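Local coordinates for protein putative esterase (PDB 7C4D) that probably hydrolyses carboxylic ester bonds, as a bacterial carboxylesterase built on the alpha/beta hydrolase fold, at residues F15-G20 against V52-Q57; P25-H30 against E88-I93; T101-T106 against L116-I121. One frame throughout, in Å; residues are numbered along the deposited sequence.

In the fold
The three contacts step across one mixed sheet. Contact 1 joins an edge strand, 16-19, to strand 51-55; contact 2 joins strand 25-29 to strand 90-95; contact 3 packs helix 97-108 on strand 113-119. The centres of contacts 1 and 2 lie about 9 Å apart, and Tyr-53 probably hydrogen-bonds to Leu-26 and Ile-28 between them. Contacts 2 and 3, about 10 Å between centres, meet where Ile-92 touches Ala-102. The centres of contacts 1 and 3 are about 17 Å apart. Strand 90-95 leads into what is probably the nucleophile elbow, with Ser-96 as its serine, while Asp-120, just past strand 113-119, is probably the acid of a Ser-His-Asp triad with Ser-96 and His-253.

Contact 1 (F15-G20 against V52-Q57); sequences FFRKKG and VYLIDQ
Leu-54 N donates a nearly straight hydrogen bond of 2.8 Å to Arg-17 O. Arg-17 N answers with a bond to Leu-54 O, so these two residues form a hydrogen-bonded pair of an antiparallel sheet; Lys-19 and Val-52 make the next one. At the other end of the pairing Asp-56 N reaches Phe-15 O at 2.9 Å, almost straight at 175°.

The side chains of Phe-16, Lys-18, Tyr-53 and Ile-55 share one face. The Lys-18 chain is extended, its CG anti to the backbone N (chi1 178°), and its long aliphatic part suits the Tyr-53 ring it runs alongside: CG lies over one face toward the rim, and CD passes 3.6 Å from Tyr-53 CE2 and on by the hydroxyl, while NZ goes on to Gln-51. Phe-16 CD2 comes to 3.9 Å from Tyr-53 CD2, near the plane of the tyrosine ring; the two rings are inclined at 49°, an oblique pair. Ile-55 CD1 presses on Phe-16 CB at 3.4 Å. Beside the Asp-56 N bond the edge of the Phe-15 ring, through CD2, lies 3.2 Å from Asp-56 OD2, a carboxylate oxygen that also accepts from Arg-62 N.

Strand 16-19 is an edge strand of the sheet, and strand 51-55 pairs on with strand 25-29. Val-52 and Leu-54 rest on helix 40-46, whereas Phe-16 meets Phe-81 of helix 71-84 edge-to-face.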
loop_
_atom_site.group_PDB
_atom_site.type_symbol
_atom_site.label_atom_id
_atom_site.label_comp_id
_atom_site.label_asym_id
_atom_site.label_seq_id
_atom_site.Cartn_x
_atom_site.Cartn_y
_atom_site.Cartn_z
ATOM N N PHE A 15 -4.452 -13.496 1.038
ATOM C CA PHE A 15 -3.210 -14.209 0.796
ATOM C C PHE A 15 -2.049 -13.478 1.474
ATOM O O PHE A 15 -2.004 -12.241 1.472
ATOM C CB PHE A 15 -2.912 -14.294 -0.695
ATOM C CG PHE A 15 -1.563 -14.904 -0.971
ATOM C CD1 PHE A 15 -1.341 -16.261 -0.813
ATOM C CD2 PHE A 15 -0.515 -14.129 -1.398
ATOM C CE1 PHE A 15 -0.095 -16.810 -1.066
ATOM C CE2 PHE A 15 0.743 -14.654 -1.620
ATOM C CZ PHE A 15 0.948 -16.007 -1.469
ATOM N N PHE A 16 -1.121 -14.266 2.044
ATOM C CA PHE A 16 0.090 -13.774 2.694
ATOM C C PHE A 16 1.223 -14.785 2.526
ATOM O O PHE A 16 1.004 -15.967 2.221
ATOM C CB PHE A 16 -0.099 -13.584 4.207
ATOM C CG PHE A 16 -0.260 -14.862 4.989
ATOM C CD1 PHE A 16 -1.492 -15.508 5.055
ATOM C CD2 PHE A 16 0.823 -15.433 5.644
ATOM C CE1 PHE A 16 -1.639 -16.678 5.791
ATOM C CE2 PHE A 16 0.676 -16.606 6.374
ATOM C CZ PHE A 16 -0.553 -17.229 6.438
ATOM N N ARG A 17 2.428 -14.257 2.716
ATOM C CA ARG A 17 3.659 -15.018 2.890
ATOM C C ARG A 17 4.353 -14.505 4.154
ATOM O O ARG A 17 4.318 -13.305 4.440
ATOM C CB ARG A 17 4.580 -14.807 1.681
ATOM C CG ARG A 17 4.133 -15.508 0.407
ATOM C CD ARG A 17 5.252 -15.721 -0.605
ATOM N NE ARG A 17 5.780 -14.466 -1.119
ATOM C CZ ARG A 17 7.045 -14.066 -0.976
ATOM N NH1 ARG A 17 7.452 -12.903 -1.468
ATOM N NH2 ARG A 17 7.906 -14.856 -0.364
ATOM N N LYS A 18 4.983 -15.410 4.909
ATOM C CA LYS A 18 5.656 -15.067 6.157
ATOM C C LYS A 18 7.161 -15.298 6.018
ATOM O O LYS A 18 7.568 -16.368 5.613
ATOM C CB LYS A 18 5.085 -15.927 7.286
ATOM C CG LYS A 18 5.727 -15.720 8.649
ATOM C CD LYS A 18 4.947 -16.409 9.724
ATOM C CE LYS A 18 5.739 -16.549 10.993
ATOM N NZ LYS A 18 5.015 -17.419 11.941
ATOM N N LYS A 19 7.965 -14.274 6.296
ATOM C CA LYS A 19 9.413 -14.375 6.367
ATOM C C LYS A 19 9.820 -14.075 7.803
ATOM O O LYS A 19 9.466 -13.016 8.330
ATOM C CB LYS A 19 10.058 -13.327 5.453
ATOM C CG LYS A 19 9.519 -13.226 4.020
ATOM C CD LYS A 19 9.807 -14.436 3.149
ATOM C CE LYS A 19 11.277 -14.726 2.961
ATOM N NZ LYS A 19 11.469 -16.080 2.404
ATOM N N GLY A 20 10.528 -15.018 8.433
ATOM C CA GLY A 20 11.039 -14.844 9.782
ATOM C C GLY A 20 10.235 -15.700 10.751
ATOM O O GLY A 20 9.007 -15.727 10.659
ATOM N N VAL A 52 7.713 -11.303 9.696
ATOM C CA VAL A 52 7.148 -10.407 8.715
ATOM C C VAL A 52 6.070 -11.119 7.894
ATOM O O VAL A 52 6.329 -12.173 7.301
ATOM C CB VAL A 52 8.242 -9.849 7.792
ATOM C CG1 VAL A 52 7.655 -8.825 6.831
ATOM C CG2 VAL A 52 9.425 -9.269 8.576
ATOM N N TYR A 53 4.884 -10.491 7.825
ATOM C CA TYR A 53 3.771 -10.953 6.996
ATOM C C TYR A 53 3.576 -10.014 5.806
ATOM O O TYR A 53 3.347 -8.811 5.985
ATOM C CB TYR A 53 2.485 -11.024 7.815
ATOM C CG TYR A 53 2.510 -12.055 8.908
ATOM C CD1 TYR A 53 3.090 -11.772 10.131
ATOM C CD2 TYR A 53 1.970 -13.319 8.714
ATOM C CE1 TYR A 53 3.133 -12.718 11.133
ATOM C CE2 TYR A 53 1.991 -14.279 9.705
ATOM C CZ TYR A 53 2.572 -13.965 10.922
ATOM O OH TYR A 53 2.578 -14.874 11.934
ATOM N N LEU A 54 3.792 -10.554 4.600
ATOM C CA LEU A 54 3.602 -9.809 3.364
ATOM C C LEU A 54 2.217 -10.177 2.843
ATOM O O LEU A 54 2.005 -11.297 2.360
ATOM C CB LEU A 54 4.667 -10.200 2.342
ATOM C CG LEU A 54 6.134 -10.041 2.742
ATOM C CD1 LEU A 54 7.001 -10.523 1.608
ATOM C CD2 LEU A 54 6.459 -8.585 3.014
ATOM N N ILE A 55 1.289 -9.232 3.016
ATOM C CA ILE A 55 -0.134 -9.425 2.758
ATOM C C ILE A 55 -0.440 -8.839 1.382
ATOM O O ILE A 55 0.140 -7.810 1.002
ATOM C CB ILE A 55 -0.929 -8.738 3.884
ATOM C CG1 ILE A 55 -0.963 -9.588 5.159
ATOM C CG2 ILE A 55 -2.316 -8.331 3.432
ATOM C CD1 ILE A 55 -1.859 -10.738 5.046
ATOM N N ASP A 56 -1.259 -9.565 0.602
ATOM C CA ASP A 56 -1.857 -9.054 -0.632
ATOM C C ASP A 56 -3.237 -8.539 -0.216
ATOM O O ASP A 56 -3.981 -9.250 0.441
ATOM C CB ASP A 56 -1.977 -10.137 -1.715
ATOM C CG ASP A 56 -0.677 -10.583 -2.383
ATOM O OD1 ASP A 56 0.356 -9.966 -2.143
ATOM O OD2 ASP A 56 -0.711 -11.509 -3.188
ATOM N N GLN A 57 -3.528 -7.262 -0.454
ATOM C CA GLN A 57 -4.834 -6.745 -0.048
ATOM C C GLN A 57 -5.907 -7.134 -1.069
ATOM O O GLN A 57 -5.558 -7.549 -2.181
ATOM C CB GLN A 57 -4.736 -5.241 0.163
ATOM C CG GLN A 57 -3.872 -4.904 1.376
ATOM C CD GLN A 57 -3.802 -3.421 1.537
ATOM O OE1 GLN A 57 -4.625 -2.811 2.224
ATOM N NE2 GLN A 57 -2.864 -2.835 0.816
#

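Contact 2 (P25-H30 against E88-I93); sequences PLIILH and ESVNII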
loop_
_atom_site.group_PDB
_atom_site.type_symbol
_atom_site.label_atom_id
_atom_site.label_comp_id
_atom_site.label_asym_id
_atom_site.label_seq_id
_atom_site.Cartn_x
_atom_site.Cartn_y
_atom_site.Cartn_z
ATOM N N PRO A 25 5.439 -9.653 15.528
ATOM C CA PRO A 25 4.913 -9.702 14.166
ATOM C C PRO A 25 5.035 -8.316 13.573
ATOM O O PRO A 25 4.991 -7.309 14.278
ATOM C CB PRO A 25 3.434 -10.035 14.332
ATOM C CG PRO A 25 3.396 -10.641 15.722
ATOM C CD PRO A 25 4.399 -9.865 16.540
ATOM N N LEU A 26 5.230 -8.307 12.257
ATOM C CA LEU A 26 5.314 -7.090 11.487
ATOM C C LEU A 26 4.524 -7.356 10.208
ATOM O O LEU A 26 4.892 -8.225 9.421
ATOM C CB LEU A 26 6.795 -6.789 11.229
ATOM C CG LEU A 26 7.115 -5.608 10.300
ATOM C CD1 LEU A 26 6.450 -4.341 10.782
ATOM C CD2 LEU A 26 8.634 -5.393 10.213
ATOM N N ILE A 27 3.441 -6.595 10.026
ATOM C CA ILE A 27 2.582 -6.726 8.865
ATOM C C ILE A 27 2.908 -5.602 7.893
ATOM O O ILE A 27 2.913 -4.434 8.307
ATOM C CB ILE A 27 1.082 -6.724 9.286
ATOM C CG1 ILE A 27 0.739 -7.926 10.169
ATOM C CG2 ILE A 27 0.178 -6.657 8.058
ATOM C CD1 ILE A 27 -0.674 -7.944 10.757
ATOM N N ILE A 28 3.145 -5.958 6.614
ATOM C CA ILE A 28 3.410 -4.945 5.597
ATOM C C ILE A 28 2.237 -4.930 4.597
ATOM O O ILE A 28 1.828 -5.985 4.122
ATOM C CB ILE A 28 4.785 -5.178 4.936
ATOM C CG1 ILE A 28 5.886 -5.366 5.982
ATOM C CG2 ILE A 28 5.179 -4.109 3.925
ATOM C CD1 ILE A 28 7.323 -5.451 5.374
ATOM N N LEU A 29 1.700 -3.737 4.308
ATOM C CA LEU A 29 0.590 -3.525 3.377
ATOM C C LEU A 29 1.033 -2.624 2.224
ATOM O O LEU A 29 1.379 -1.449 2.411
ATOM C CB LEU A 29 -0.601 -2.868 4.092
ATOM C CG LEU A 29 -1.178 -3.585 5.301
ATOM C CD1 LEU A 29 -2.412 -2.840 5.788
ATOM C CD2 LEU A 29 -1.541 -4.999 4.934
ATOM N N HIS A 30 1.011 -3.181 1.016
ATOM C CA HIS A 30 1.338 -2.460 -0.201
ATOM C C HIS A 30 0.260 -1.392 -0.533
ATOM O O HIS A 30 -0.835 -1.325 0.058
ATOM C CB HIS A 30 1.482 -3.497 -1.317
ATOM C CG HIS A 30 0.188 -4.170 -1.613
ATOM N ND1 HIS A 30 -0.779 -3.591 -2.417
ATOM C CD2 HIS A 30 -0.350 -5.318 -1.156
ATOM C CE1 HIS A 30 -1.835 -4.362 -2.469
ATOM N NE2 HIS A 30 -1.600 -5.440 -1.708
ATOM N N GLU A 88 -1.637 -11.104 18.823
ATOM C CA GLU A 88 -2.154 -10.264 19.891
ATOM C C GLU A 88 -1.974 -8.788 19.537
ATOM O O GLU A 88 -2.946 -8.017 19.543
ATOM C CB GLU A 88 -1.478 -10.619 21.221
ATOM C CG GLU A 88 -2.441 -10.598 22.399
ATOM C CD GLU A 88 -3.831 -11.126 22.072
ATOM O OE1 GLU A 88 -3.958 -12.334 21.775
ATOM O OE2 GLU A 88 -4.783 -10.322 22.084
ATOM N N SER A 89 -0.717 -8.406 19.256
ATOM C CA SER A 89 -0.399 -7.031 18.926
ATOM C C SER A 89 0.739 -6.997 17.905
ATOM O O SER A 89 1.656 -7.815 17.966
ATOM C CB SER A 89 -0.102 -6.226 20.159
ATOM O OG SER A 89 1.098 -6.667 20.757
ATOM N N VAL A 90 0.653 -6.042 16.972
ATOM C CA VAL A 90 1.455 -6.112 15.773
ATOM C C VAL A 90 2.068 -4.764 15.454
ATOM O O VAL A 90 1.461 -3.721 15.705
ATOM C CB VAL A 90 0.641 -6.598 14.565
ATOM C CG1 VAL A 90 0.229 -8.040 14.717
ATOM C CG2 VAL A 90 -0.498 -5.660 14.165
ATOM N N ASN A 91 3.240 -4.838 14.809
ATOM C CA ASN A 91 3.784 -3.691 14.104
ATOM C C ASN A 91 3.207 -3.688 12.692
ATOM O O ASN A 91 2.988 -4.744 12.125
ATOM C CB ASN A 91 5.310 -3.767 14.020
ATOM C CG ASN A 91 5.952 -3.716 15.389
ATOM O OD1 ASN A 91 5.859 -2.712 16.073
ATOM N ND2 ASN A 91 6.524 -4.826 15.815
ATOM N N ILE A 92 3.071 -2.505 12.114
ATOM C CA ILE A 92 2.481 -2.361 10.791
ATOM C C ILE A 92 3.266 -1.315 10.028
ATOM O O ILE A 92 3.514 -0.235 10.542
ATOM C CB ILE A 92 0.973 -1.972 10.839
ATOM C CG1 ILE A 92 0.158 -3.059 11.526
ATOM C CG2 ILE A 92 0.422 -1.678 9.432
ATOM C CD1 ILE A 92 -1.334 -2.737 11.671
ATOM N N ILE A 93 3.580 -1.650 8.771
ATOM C CA ILE A 93 4.001 -0.708 7.757
ATOM C C ILE A 93 2.945 -0.685 6.633
ATOM O O ILE A 93 2.580 -1.727 6.108
ATOM C CB ILE A 93 5.384 -1.115 7.185
ATOM C CG1 ILE A 93 6.456 -1.261 8.276
ATOM C CG2 ILE A 93 5.804 -0.147 6.078
ATOM C CD1 ILE A 93 7.720 -1.994 7.831
#
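Leu-26 lays its CD1 methyl over the CB of Asn-91 at 3.5 Å, the two side chains crossing at about a right angle. Its CG is anti to the backbone N (chi1 174°), which swings the isobutyl group across to the neighbouring strand, where the same methyl also meets Ile-93 CG1 at 4.0 Å. On the opposite face Ile-27 CD1 touches both methyls of Val-90, CG1 and CG2, each at 4.1 Å, and Pro-25 CB lies 3.8 Å from that CG1. Branched aliphatic residues suit these places because Ile-27 and Val-90 meet helix 71-84, while Leu-26 and Ile-28 meet the loop residues Phe-50 and Trp-39.

The backbones run parallel, 24° apart. Ile-27 N donates to Asn-91 O, Ile-27 O accepts from Ile-93 N, and Leu-29 N closes the run on Ile-93 O at 2.8 Å. Pro-25, which has no N-H to give, supplies a doubly used carbonyl: Asn-91 N and Asn-91 ND2 come to its O from opposite faces of the carbonyl plane. The amide bond, ND2 to Pro-25 O, is 3.3 Å long and bent to 137°, and ND2 has its stronger partner in Glu-24 OE1. A leucine in place of Asn-91 would probably leave Glu-24 without its amide mate and cost Pro-25 O its second, side-chain donor.

Among its neighbours, strand 25-29 lies between strands 51-55 and 90-95, and strand 90-95 has 113-119 beyond it. Leu-29 also faces helix 71-84, Ile-92 packs on Phe-105 of helix 97-108, and on the reverse Asn-91 joins Leu-26 in touching Phe-50.

Contact 3 (T101-T106 against L116-I121); sequences TAMWFT and LIVADI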
loop_
_atom_site.group_PDB
_atom_site.type_symbol
_atom_site.label_atom_id
_atom_site.label_comp_id
_atom_site.label_asym_id
_atom_site.label_seq_id
_atom_site.Cartn_x
_atom_site.Cartn_y
_atom_site.Cartn_z
ATOM N N THR A 101 -5.264 2.203 5.063
ATOM C CA THR A 101 -5.849 1.029 5.708
ATOM C C THR A 101 -5.268 0.877 7.106
ATOM O O THR A 101 -5.987 0.621 8.068
ATOM C CB THR A 101 -5.595 -0.223 4.849
ATOM O OG1 THR A 101 -6.202 -0.053 3.573
ATOM C CG2 THR A 101 -6.066 -1.528 5.439
ATOM N N ALA A 102 -3.946 1.073 7.214
ATOM C CA ALA A 102 -3.280 0.831 8.483
ATOM C C ALA A 102 -3.725 1.880 9.506
ATOM O O ALA A 102 -4.004 1.540 10.643
ATOM C CB ALA A 102 -1.774 0.814 8.270
ATOM N N MET A 103 -3.814 3.146 9.081
ATOM C CA MET A 103 -4.287 4.215 9.948
ATOM C C MET A 103 -5.743 3.976 10.384
ATOM O O MET A 103 -6.018 4.075 11.584
ATOM C CB MET A 103 -4.128 5.568 9.259
ATOM C CG MET A 103 -2.715 6.055 9.250
ATOM S SD MET A 103 -2.618 7.753 8.679
ATOM C CE MET A 103 -2.718 7.565 6.894
ATOM N N TRP A 104 -6.626 3.570 9.437
ATOM C CA TRP A 104 -8.012 3.197 9.743
ATOM C C TRP A 104 -8.040 2.102 10.800
ATOM O O TRP A 104 -8.672 2.275 11.838
ATOM C CB TRP A 104 -8.771 2.733 8.490
ATOM C CG TRP A 104 -9.571 3.811 7.834
ATOM C CD1 TRP A 104 -9.101 4.825 7.053
ATOM C CD2 TRP A 104 -10.997 3.993 7.919
ATOM N NE1 TRP A 104 -10.132 5.622 6.634
ATOM C CE2 TRP A 104 -11.309 5.135 7.149
ATOM C CE3 TRP A 104 -12.035 3.293 8.547
ATOM C CZ2 TRP A 104 -12.621 5.598 7.007
ATOM C CZ3 TRP A 104 -13.328 3.753 8.406
ATOM C CH2 TRP A 104 -13.615 4.892 7.649
ATOM N N PHE A 105 -7.324 0.993 10.520
ATOM C CA PHE A 105 -7.259 -0.138 11.433
ATOM C C PHE A 105 -6.746 0.243 12.825
ATOM O O PHE A 105 -7.256 -0.271 13.819
ATOM C CB PHE A 105 -6.539 -1.352 10.830
ATOM C CG PHE A 105 -6.298 -2.446 11.842
ATOM C CD1 PHE A 105 -7.248 -3.443 12.060
ATOM C CD2 PHE A 105 -5.128 -2.470 12.603
ATOM C CE1 PHE A 105 -7.046 -4.402 13.049
ATOM C CE2 PHE A 105 -4.916 -3.449 13.569
ATOM C CZ PHE A 105 -5.874 -4.410 13.786
ATOM N N THR A 106 -5.723 1.112 12.879
ATOM C CA THR A 106 -5.032 1.471 14.113
ATOM C C THR A 106 -5.934 2.331 15.012
ATOM O O THR A 106 -5.958 2.142 16.224
ATOM C CB THR A 106 -3.714 2.212 13.787
ATOM O OG1 THR A 106 -2.839 1.287 13.130
ATOM C CG2 THR A 106 -3.023 2.818 14.995
ATOM N N LEU A 116 3.319 2.021 14.423
ATOM C CA LEU A 116 2.783 2.151 13.085
ATOM C C LEU A 116 3.763 2.911 12.191
ATOM O O LEU A 116 4.236 3.991 12.543
ATOM C CB LEU A 116 1.444 2.878 13.175
ATOM C CG LEU A 116 0.878 3.405 11.851
ATOM C CD1 LEU A 116 0.692 2.273 10.836
ATOM C CD2 LEU A 116 -0.438 4.160 12.070
ATOM N N ILE A 117 4.046 2.349 11.011
ATOM C CA ILE A 117 4.816 3.141 10.060
ATOM C C ILE A 117 3.942 3.444 8.844
ATOM O O ILE A 117 3.410 2.511 8.243
ATOM C CB ILE A 117 6.150 2.464 9.645
ATOM C CG1 ILE A 117 7.152 2.321 10.813
ATOM C CG2 ILE A 117 6.771 3.249 8.514
ATOM C CD1 ILE A 117 8.372 1.468 10.472
ATOM N N VAL A 118 3.801 4.735 8.495
ATOM C CA VAL A 118 3.034 5.172 7.332
ATOM C C VAL A 118 3.967 5.768 6.272
ATOM O O VAL A 118 4.560 6.823 6.513
ATOM C CB VAL A 118 1.930 6.175 7.736
ATOM C CG1 VAL A 118 1.292 6.814 6.514
ATOM C CG2 VAL A 118 0.896 5.530 8.633
ATOM N N ALA A 119 4.054 5.094 5.100
ATOM C CA ALA A 119 4.979 5.470 4.020
ATOM C C ALA A 119 4.285 6.314 2.943
ATOM O O ALA A 119 3.420 5.825 2.194
ATOM C CB ALA A 119 5.622 4.243 3.406
ATOM N N ASP A 120 4.649 7.600 2.930
ATOM C CA ASP A 120 4.339 8.568 1.880
ATOM C C ASP A 120 2.835 8.700 1.549
ATOM O O ASP A 120 2.454 8.628 0.386
ATOM C CB ASP A 120 5.239 8.387 0.657
ATOM C CG ASP A 120 5.414 9.675 -0.155
ATOM O OD1 ASP A 120 5.885 10.701 0.406
ATOM O OD2 ASP A 120 5.070 9.656 -1.345
ATOM N N ILE A 121 1.995 8.948 2.563
ATOM C CA ILE A 121 0.609 9.321 2.383
ATOM C C ILE A 121 0.119 10.017 3.654
ATOM O O ILE A 121 0.596 9.733 4.757
ATOM C CB ILE A 121 -0.247 8.088 2.024
ATOM C CG1 ILE A 121 -1.586 8.520 1.416
ATOM C CG2 ILE A 121 -0.384 7.173 3.218
ATOM C CD1 ILE A 121 -2.541 7.415 1.061
#
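A beta-alpha-beta crossover, formed by strand 90-95, helix 97-108 and strand 113-119, brings this helix back over the strand that follows it. The two elements run roughly antiparallel, 150° between their directions, their axes 9.2 Å apart at closest, and the space between them is filled largely by apolar side chains.

Leu-116 reaches toward the helix with both methyls: CD1 meets Ala-102 CB at 3.8 Å, and CD2 comes to 3.9 Å from Thr-106 OG1 and also near Met-103 CG. The small alanine suits its place, since it lets the leucine approach the helix closely. Met-103 crosses Val-118 at about a right angle, its CG 3.7 Å from CG2. Bent at chi3 (-80°), the thioether chain then brings CE to 4.1 Å from Val-118 CG1, within reach of Ile-121 CG2 as well. The Thr-106 hydroxyl that meets Leu-116 CD2 has its hydrogen bond satisfied within the helix, OG1 donating to Ala-102 O at 2.8 Å from the opposite face of the carbonyl plane to Thr-106 N, which lets a polar atom lie against an apolar methyl.

Just beyond the strand Asp-120 bonds to His-253 ND1, consistent with a catalytic triad. Strand 113-119 lies between strands 90-95 and 217-222, Val-118 and Met-103 touching Phe-219 of the latter; Thr-101 and Phe-105 turn instead to helix 71-84.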